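Local coordinates for phage-like element PBSX protein XkdH (Bacillus subtilis, PDB 3F3B) that is of unknown function but, as a product of the defective prophage-like element PBSX in a phage-barrel family, is probably a phage structural component, at residues A[4-12]-A[47-55]. Numbering follows the deposited sequence.
With PO4 (phosphate ion), chain B.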
# COMPACT_ATOMS: atom_id res chain seq x y z
N ARG A 4 3.64 18.52 16.76
CA ARG A 4 4.65 18.45 15.66
C ARG A 4 3.99 18.81 14.33
O ARG A 4 2.77 18.74 14.19
CB ARG A 4 5.24 17.04 15.59
CG ARG A 4 6.43 16.89 14.64
CD ARG A 4 6.77 15.42 14.46
NE ARG A 4 7.96 15.20 13.62
CZ ARG A 4 9.21 15.41 14.02
NH1 ARG A 4 9.46 15.84 15.25
NH2 ARG A 4 10.21 15.17 13.19
N GLN A 5 4.81 19.20 13.36
CA GLN A 5 4.34 19.57 12.03
C GLN A 5 3.74 18.36 11.31
O GLN A 5 4.30 17.26 11.36
CB GLN A 5 5.50 20.14 11.21
CG GLN A 5 5.10 20.78 9.90
CD GLN A 5 6.27 21.46 9.21
OE1 GLN A 5 7.18 20.80 8.70
NE2 GLN A 5 6.26 22.79 9.19
N MSE A 6 2.62 18.56 10.63
CA MSE A 6 1.97 17.46 9.91
C MSE A 6 1.65 17.79 8.45
O MSE A 6 0.54 18.18 8.13
CB MSE A 6 0.68 17.06 10.63
CG MSE A 6 0.88 16.55 12.05
SE MSE A 6 -0.78 16.06 12.93
CE MSE A 6 -1.16 17.72 13.86
N LEU A 7 2.64 17.62 7.58
CA LEU A 7 2.43 17.90 6.17
C LEU A 7 1.52 16.85 5.52
O LEU A 7 1.66 15.65 5.79
CB LEU A 7 3.76 17.96 5.42
CG LEU A 7 4.74 19.11 5.70
CD1 LEU A 7 5.85 19.05 4.66
CD2 LEU A 7 4.03 20.46 5.62
N ILE A 8 0.61 17.31 4.67
CA ILE A 8 -0.33 16.44 3.97
C ILE A 8 0.25 15.92 2.65
O ILE A 8 0.72 16.70 1.83
CB ILE A 8 -1.67 17.19 3.67
CG1 ILE A 8 -2.66 17.02 4.83
CG2 ILE A 8 -2.30 16.65 2.40
CD1 ILE A 8 -2.14 17.48 6.17
N HIS A 9 0.21 14.61 2.45
CA HIS A 9 0.69 14.03 1.20
C HIS A 9 -0.51 13.49 0.42
O HIS A 9 -1.62 13.42 0.93
CB HIS A 9 1.68 12.89 1.49
CG HIS A 9 2.91 13.34 2.20
ND1 HIS A 9 3.73 14.33 1.71
CD2 HIS A 9 3.46 12.94 3.37
CE1 HIS A 9 4.74 14.52 2.54
NE2 HIS A 9 4.60 13.69 3.56
N ARG A 10 -0.29 13.12 -0.83
CA ARG A 10 -1.36 12.60 -1.67
C ARG A 10 -0.91 11.29 -2.29
O ARG A 10 0.19 11.20 -2.83
CB ARG A 10 -1.71 13.58 -2.79
CG ARG A 10 -2.25 14.90 -2.29
CD ARG A 10 -3.61 14.71 -1.66
NE ARG A 10 -4.05 15.91 -0.96
CZ ARG A 10 -5.32 16.29 -0.86
NH1 ARG A 10 -6.28 15.56 -1.42
NH2 ARG A 10 -5.63 17.39 -0.19
N CYS A 11 -1.76 10.28 -2.21
CA CYS A 11 -1.43 8.98 -2.78
C CYS A 11 -2.64 8.34 -3.46
O CYS A 11 -3.78 8.75 -3.25
CB CYS A 11 -0.94 8.04 -1.67
SG CYS A 11 -2.23 7.59 -0.48
N ASP A 12 -2.36 7.36 -4.31
CA ASP A 12 -3.41 6.61 -4.98
C ASP A 12 -3.40 5.27 -4.29
O ASP A 12 -2.35 4.76 -3.92
CB ASP A 12 -3.09 6.43 -6.46
CG ASP A 12 -3.18 7.72 -7.24
OD1 ASP A 12 -3.92 8.62 -6.80
OD2 ASP A 12 -2.52 7.81 -8.29
N ASP A 47 -5.79 10.50 -5.39
CA ASP A 47 -5.37 11.72 -4.71
C ASP A 47 -5.93 11.80 -3.28
O ASP A 47 -6.50 12.82 -2.88
CB ASP A 47 -5.82 12.92 -5.55
CG ASP A 47 -5.27 14.24 -5.03
OD1 ASP A 47 -4.06 14.28 -4.69
OD2 ASP A 47 -6.03 15.23 -4.98
N VAL A 48 -5.75 10.73 -2.52
CA VAL A 48 -6.24 10.67 -1.15
C VAL A 48 -5.28 11.39 -0.20
O VAL A 48 -4.06 11.19 -0.28
CB VAL A 48 -6.40 9.20 -0.68
CG1 VAL A 48 -7.01 9.16 0.71
CG2 VAL A 48 -7.26 8.44 -1.66
N PRO A 49 -5.82 12.22 0.71
CA PRO A 49 -5.01 12.97 1.68
C PRO A 49 -4.57 12.12 2.86
O PRO A 49 -5.35 11.31 3.40
CB PRO A 49 -5.95 14.08 2.10
CG PRO A 49 -7.27 13.41 2.09
CD PRO A 49 -7.24 12.61 0.82
N CYS A 50 -3.32 12.31 3.28
CA CYS A 50 -2.76 11.58 4.40
C CYS A 50 -1.52 12.31 4.92
O CYS A 50 -1.06 13.28 4.32
CB CYS A 50 -2.36 10.18 3.95
SG CYS A 50 -1.16 10.21 2.60
N TYR A 51 -0.99 11.84 6.04
CA TYR A 51 0.22 12.42 6.60
C TYR A 51 0.95 11.30 7.32
O TYR A 51 0.33 10.35 7.80
CB TYR A 51 -0.12 13.60 7.53
CG TYR A 51 -0.74 13.25 8.86
CD1 TYR A 51 0.05 12.89 9.95
CD2 TYR A 51 -2.12 13.35 9.05
CE1 TYR A 51 -0.51 12.64 11.20
CE2 TYR A 51 -2.69 13.10 10.30
CZ TYR A 51 -1.88 12.74 11.37
OH TYR A 51 -2.43 12.50 12.61
N PHE A 52 2.27 11.40 7.39
CA PHE A 52 3.04 10.33 8.02
C PHE A 52 3.78 10.66 9.31
O PHE A 52 4.09 11.81 9.59
CB PHE A 52 4.10 9.78 7.04
CG PHE A 52 3.63 9.65 5.62
CD1 PHE A 52 2.37 9.15 5.31
CD2 PHE A 52 4.50 9.95 4.57
CE1 PHE A 52 1.98 8.96 3.97
CE2 PHE A 52 4.12 9.76 3.24
CZ PHE A 52 2.86 9.26 2.94
N THR A 53 4.05 9.61 10.09
CA THR A 53 4.84 9.71 11.31
C THR A 53 5.68 8.43 11.33
O THR A 53 5.59 7.62 10.40
CB THR A 53 3.99 9.78 12.58
OG1 THR A 53 3.32 8.53 12.80
CG2 THR A 53 2.97 10.91 12.46
N GLU A 54 6.49 8.25 12.37
CA GLU A 54 7.36 7.08 12.49
C GLU A 54 8.05 6.77 11.16
O GLU A 54 8.18 5.61 10.78
CB GLU A 54 6.58 5.84 12.94
CG GLU A 54 5.47 6.11 13.93
CD GLU A 54 4.96 4.84 14.59
OE1 GLU A 54 4.94 3.76 13.95
OE2 GLU A 54 4.55 4.93 15.76
N LYS A 55 8.48 7.80 10.44
CA LYS A 55 9.12 7.58 9.16
C LYS A 55 10.49 6.93 9.33
O LYS A 55 11.25 7.25 10.25
CB LYS A 55 9.25 8.89 8.39
CG LYS A 55 7.92 9.60 8.22
CD LYS A 55 8.00 10.70 7.18
CE LYS A 55 9.05 11.73 7.53
NZ LYS A 55 9.09 12.83 6.52
P PO4 B . 3.03 14.97 -2.09
O1 PO4 B . 3.83 14.63 -3.30
O2 PO4 B . 2.86 16.44 -2.01
O3 PO4 B . 1.71 14.32 -2.17
O4 PO4 B . 3.75 14.50 -0.88
O HOH W 1 6.58 13.66 5.49
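CD2 of H9 lies over one face of the F52 ring, toward its rim, 3.3 Å from CE2 of F52. The two planes are inclined by 35°, an oblique aromatic pair. With chi1 at -62°, CG of H9 sits beside its own backbone N, and the ring's two nitrogens reach different partners: ND1 donates to O4 of a phosphate ion, probably from the crystallisation liquor, and NE2 is hydrogen-bonded to a water, which accepts a hydrogen bond from NZ of K55. The backbone N of R10 donates to phosphate O3 (2.7 Å), and NE1 of W90 grips the same ion. W90 also meets both the H9 and F52 rings. Beyond H9, SG of C11 and SG of C50 approach to 4.2 Å.

R10 and P49 occupy the other face of the sheet, where CB of P49 lies 3.7 Å from CZ of R10, over the centre of the guanidinium. Bent at chi2 (-68°), the arginine brings NH1 3.1 Å from O of D47, which lies in the guanidinium plane. OD2 of D47, 3.6 Å from NH1 of R10, lies well out of that plane, so the salt bridge is one of charges only. Farther along, SE of selenomethionine M6 rests over the Y51 ring, a Met-aromatic contact.

Paired backbone bonds at H9–C50 and C11–V48 join strands 9-19 and 48-61 as antiparallel neighbours in a curled sheet, consistent with the phage-barrel clan.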